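Local coordinates for protein tripeptidase (Staphylococcus aureus subsp. aureus, PDB 3RZA) that probably hydrolyses tripeptides as a metal-dependent peptidase of the M20 family, with a zinc and a calcium ion bound side by side, at residues 95-108 against 123-137. Numbering follows the deposited sequence.
Sequences LTSHMDTVVPAINV and TTILGADDKAGLAAM. With ZN (zinc ion), chain C; CA (calcium ion), chain D.
Strand 95-98 and helix 128-137 run roughly antiparallel, at 141°. S97 faces G133; farther on, loop 101-108 runs beside 123-127, with T101 near G127. This contact forms part of the metal centre of an M20-family peptidase, at the end of a sheet strand. H98 NE2 and D129 OD1 both bind zinc, and D186 adds a third protein ligand. D129 OD2 turns to the calcium, which E163 and H366 also bind, so the carboxylate bridges the two ions. Its plane stands 82° from the H98 ring. A water is a ligand of both ions, 2.1 Å from the zinc. The peptide bond between D129 and D130 is cis, as is the bridging aspartate's in M20 relatives.

D130 lies in the second shell. Its CB makes a CH-pi contact over one face of the H98 ring, 3.5 Å from the centroid. With CG anti to the backbone N (chi1 -165°), the carboxylate reaches back to the strand. OD2 accepts two bonds: H98 N on its anti lone pair, and S97 OG from above the carboxylate plane. These two bonds tie D130 to the end of the strand. Selenomethionine M137 extends to bring its methyl CE against the T96-S97 peptide, 3.2 Å from S97 N.

A105 CB presses tightly on I125 CG1 at 3.5 Å. I125 N donates to P104 O, 3.0 Å away, nearly straight along the carbonyl.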
# COMPACT_ATOMS: atom_id res chain seq x y z
N LEU A 95 -5.15 38.51 -18.52
CA LEU A 95 -5.95 37.30 -18.61
C LEU A 95 -4.96 36.15 -18.61
O LEU A 95 -3.91 36.27 -19.22
CB LEU A 95 -6.75 37.29 -19.91
CG LEU A 95 -7.73 38.44 -20.13
CD1 LEU A 95 -8.18 38.45 -21.60
CD2 LEU A 95 -8.93 38.31 -19.17
N THR A 96 -5.30 35.04 -17.93
CA THR A 96 -4.43 33.86 -17.88
C THR A 96 -5.18 32.54 -18.09
O THR A 96 -6.30 32.38 -17.63
CB THR A 96 -3.58 33.79 -16.56
OG1 THR A 96 -2.65 32.71 -16.65
CG2 THR A 96 -4.43 33.58 -15.34
N SER A 97 -4.57 31.68 -18.91
CA SER A 97 -4.94 30.29 -19.02
C SER A 97 -3.67 29.47 -19.00
O SER A 97 -2.60 30.02 -19.10
CB SER A 97 -5.73 30.05 -20.31
OG SER A 97 -7.11 30.31 -20.10
N HIS A 98 -3.81 28.17 -18.80
CA HIS A 98 -2.65 27.26 -18.78
C HIS A 98 -2.68 26.33 -20.01
O HIS A 98 -3.74 25.86 -20.42
CB HIS A 98 -2.55 26.47 -17.47
CG HIS A 98 -3.68 25.54 -17.21
ND1 HIS A 98 -3.64 24.21 -17.56
CD2 HIS A 98 -4.82 25.70 -16.50
CE1 HIS A 98 -4.74 23.61 -17.13
NE2 HIS A 98 -5.46 24.49 -16.47
N MSE A 99 -1.50 26.09 -20.58
CA MSE A 99 -1.36 25.33 -21.83
C MSE A 99 -1.25 23.81 -21.62
O MSE A 99 -1.37 23.05 -22.60
CB MSE A 99 -0.18 25.86 -22.64
CG MSE A 99 1.18 25.44 -22.17
SE MSE A 99 2.53 26.34 -23.14
CE MSE A 99 2.43 28.06 -22.24
N ASP A 100 -1.00 23.38 -20.38
CA ASP A 100 -0.90 21.94 -20.05
C ASP A 100 -2.27 21.31 -19.67
O ASP A 100 -3.19 22.00 -19.25
CB ASP A 100 0.13 21.66 -18.94
CG ASP A 100 -0.25 22.29 -17.58
OD1 ASP A 100 -0.67 23.46 -17.56
OD2 ASP A 100 -0.09 21.62 -16.53
N THR A 101 -2.35 19.99 -19.85
CA THR A 101 -3.49 19.18 -19.43
C THR A 101 -3.01 18.07 -18.50
O THR A 101 -1.82 17.76 -18.45
CB THR A 101 -4.15 18.53 -20.63
OG1 THR A 101 -3.30 17.47 -21.10
CG2 THR A 101 -4.36 19.51 -21.73
N VAL A 102 -3.95 17.43 -17.80
CA VAL A 102 -3.64 16.19 -17.05
C VAL A 102 -3.41 15.02 -18.02
O VAL A 102 -3.56 15.18 -19.25
CB VAL A 102 -4.73 15.80 -16.02
CG1 VAL A 102 -5.01 16.96 -15.04
CG2 VAL A 102 -6.00 15.32 -16.73
N VAL A 103 -2.96 13.90 -17.46
CA VAL A 103 -2.86 12.60 -18.14
C VAL A 103 -4.23 11.88 -18.03
O VAL A 103 -4.93 12.09 -17.05
CB VAL A 103 -1.71 11.75 -17.47
CG1 VAL A 103 -1.66 10.33 -18.00
CG2 VAL A 103 -0.35 12.44 -17.67
N PRO A 104 -4.63 11.03 -19.03
CA PRO A 104 -4.04 10.74 -20.34
C PRO A 104 -4.56 11.69 -21.38
O PRO A 104 -5.77 11.81 -21.54
CB PRO A 104 -4.51 9.31 -20.63
CG PRO A 104 -5.81 9.18 -19.90
CD PRO A 104 -5.79 10.15 -18.75
N ALA A 105 -3.65 12.36 -22.09
CA ALA A 105 -4.01 13.31 -23.16
C ALA A 105 -2.99 13.29 -24.30
O ALA A 105 -2.55 14.35 -24.79
CB ALA A 105 -4.15 14.69 -22.59
N ILE A 106 -2.60 12.07 -24.71
CA ILE A 106 -1.83 11.84 -25.91
C ILE A 106 -2.81 11.36 -26.97
O ILE A 106 -3.61 10.44 -26.72
CB ILE A 106 -0.69 10.80 -25.69
CG1 ILE A 106 0.43 11.41 -24.81
CG2 ILE A 106 -0.10 10.31 -27.07
CD1 ILE A 106 1.22 10.37 -23.94
N ASN A 107 -2.78 12.04 -28.13
CA ASN A 107 -3.56 11.64 -29.30
C ASN A 107 -5.07 11.82 -29.04
O ASN A 107 -5.87 10.89 -29.23
CB ASN A 107 -3.17 10.20 -29.71
CG ASN A 107 -3.20 9.98 -31.19
OD1 ASN A 107 -4.06 10.50 -31.92
ND2 ASN A 107 -2.23 9.18 -31.68
N VAL A 108 -5.44 13.02 -28.56
CA VAL A 108 -6.84 13.35 -28.30
C VAL A 108 -7.57 13.43 -29.64
O VAL A 108 -7.10 14.08 -30.58
CB VAL A 108 -6.99 14.70 -27.54
CG1 VAL A 108 -8.49 15.10 -27.40
CG2 VAL A 108 -6.30 14.65 -26.19
N THR A 123 -10.94 7.45 -24.81
CA THR A 123 -9.61 6.90 -24.45
C THR A 123 -8.67 7.94 -23.79
O THR A 123 -7.69 7.57 -23.15
CB THR A 123 -8.90 6.35 -25.70
OG1 THR A 123 -8.54 7.43 -26.57
CG2 THR A 123 -9.80 5.38 -26.45
N THR A 124 -8.97 9.23 -23.98
CA THR A 124 -8.22 10.33 -23.39
C THR A 124 -9.21 11.30 -22.76
O THR A 124 -10.42 11.20 -22.95
CB THR A 124 -7.41 11.10 -24.46
OG1 THR A 124 -8.29 11.89 -25.27
CG2 THR A 124 -6.61 10.12 -25.37
N ILE A 125 -8.67 12.28 -22.07
CA ILE A 125 -9.38 13.49 -21.70
C ILE A 125 -9.63 14.33 -22.99
O ILE A 125 -9.13 13.98 -24.07
CB ILE A 125 -8.60 14.30 -20.57
CG1 ILE A 125 -7.26 14.90 -21.07
CG2 ILE A 125 -8.34 13.41 -19.35
CD1 ILE A 125 -6.89 16.13 -20.39
N LEU A 126 -10.40 15.41 -22.88
CA LEU A 126 -10.57 16.36 -23.99
C LEU A 126 -9.50 17.44 -23.93
O LEU A 126 -8.95 17.85 -24.96
CB LEU A 126 -11.98 17.01 -23.96
CG LEU A 126 -12.41 17.99 -25.06
CD1 LEU A 126 -12.17 17.41 -26.46
CD2 LEU A 126 -13.90 18.36 -24.90
N GLY A 127 -9.19 17.91 -22.73
CA GLY A 127 -8.39 19.11 -22.58
C GLY A 127 -9.14 20.41 -22.82
O GLY A 127 -8.51 21.44 -23.09
N ALA A 128 -10.47 20.40 -22.65
CA ALA A 128 -11.23 21.66 -22.47
C ALA A 128 -10.67 22.47 -21.32
O ALA A 128 -10.59 23.69 -21.39
CB ALA A 128 -12.70 21.38 -22.26
N ASP A 129 -10.33 21.77 -20.26
CA ASP A 129 -9.48 22.27 -19.22
C ASP A 129 -7.99 22.18 -19.68
O ASP A 129 -7.38 21.08 -19.60
CB ASP A 129 -9.71 21.48 -17.96
CG ASP A 129 -8.90 21.98 -16.82
OD1 ASP A 129 -8.36 23.09 -16.84
OD2 ASP A 129 -8.79 21.23 -15.83
N ASP A 130 -7.37 23.26 -20.16
CA ASP A 130 -7.86 24.66 -20.16
C ASP A 130 -7.80 25.30 -21.55
O ASP A 130 -7.79 26.53 -21.69
CB ASP A 130 -7.08 25.46 -19.13
CG ASP A 130 -7.74 26.81 -18.77
OD1 ASP A 130 -8.99 26.89 -18.86
OD2 ASP A 130 -6.99 27.78 -18.45
N LYS A 131 -7.85 24.47 -22.59
CA LYS A 131 -7.72 24.95 -23.96
C LYS A 131 -8.99 25.71 -24.46
O LYS A 131 -8.90 26.44 -25.42
CB LYS A 131 -7.30 23.80 -24.89
CG LYS A 131 -5.91 23.24 -24.50
CD LYS A 131 -5.52 21.96 -25.18
CE LYS A 131 -4.02 21.75 -25.08
NZ LYS A 131 -3.52 20.41 -25.56
N ALA A 132 -10.14 25.53 -23.78
CA ALA A 132 -11.32 26.40 -23.95
C ALA A 132 -10.97 27.84 -23.63
O ALA A 132 -11.30 28.75 -24.40
CB ALA A 132 -12.49 25.93 -23.06
N GLY A 133 -10.25 28.03 -22.53
CA GLY A 133 -9.72 29.33 -22.17
C GLY A 133 -8.78 29.93 -23.20
O GLY A 133 -8.91 31.09 -23.57
N LEU A 134 -7.85 29.12 -23.68
CA LEU A 134 -6.92 29.56 -24.73
C LEU A 134 -7.63 29.91 -26.03
O LEU A 134 -7.28 30.90 -26.66
CB LEU A 134 -5.85 28.49 -25.00
CG LEU A 134 -4.86 28.23 -23.87
CD1 LEU A 134 -3.96 27.07 -24.23
CD2 LEU A 134 -4.03 29.46 -23.56
N ALA A 135 -8.61 29.09 -26.41
CA ALA A 135 -9.35 29.30 -27.64
C ALA A 135 -10.15 30.61 -27.57
O ALA A 135 -10.05 31.45 -28.49
CB ALA A 135 -10.28 28.10 -27.90
N ALA A 136 -10.86 30.78 -26.45
CA ALA A 136 -11.56 32.03 -26.13
C ALA A 136 -10.66 33.27 -26.25
O ALA A 136 -11.03 34.25 -26.92
CB ALA A 136 -12.18 31.94 -24.72
N MSE A 137 -9.47 33.20 -25.67
CA MSE A 137 -8.48 34.28 -25.81
C MSE A 137 -8.11 34.57 -27.28
O MSE A 137 -8.13 35.73 -27.72
CB MSE A 137 -7.20 33.95 -25.07
CG MSE A 137 -7.25 33.99 -23.56
SE MSE A 137 -5.58 33.26 -22.89
CE MSE A 137 -6.01 33.52 -21.09
ZN ZN C . -7.33 24.24 -15.48
CA CA D . -7.32 20.81 -14.43
O HOH W 1 -4.69 23.32 -21.08
O HOH W 2 -6.58 19.11 -17.78
O HOH W 3 -6.70 8.22 -28.46
O HOH W 4 -7.45 23.24 -13.65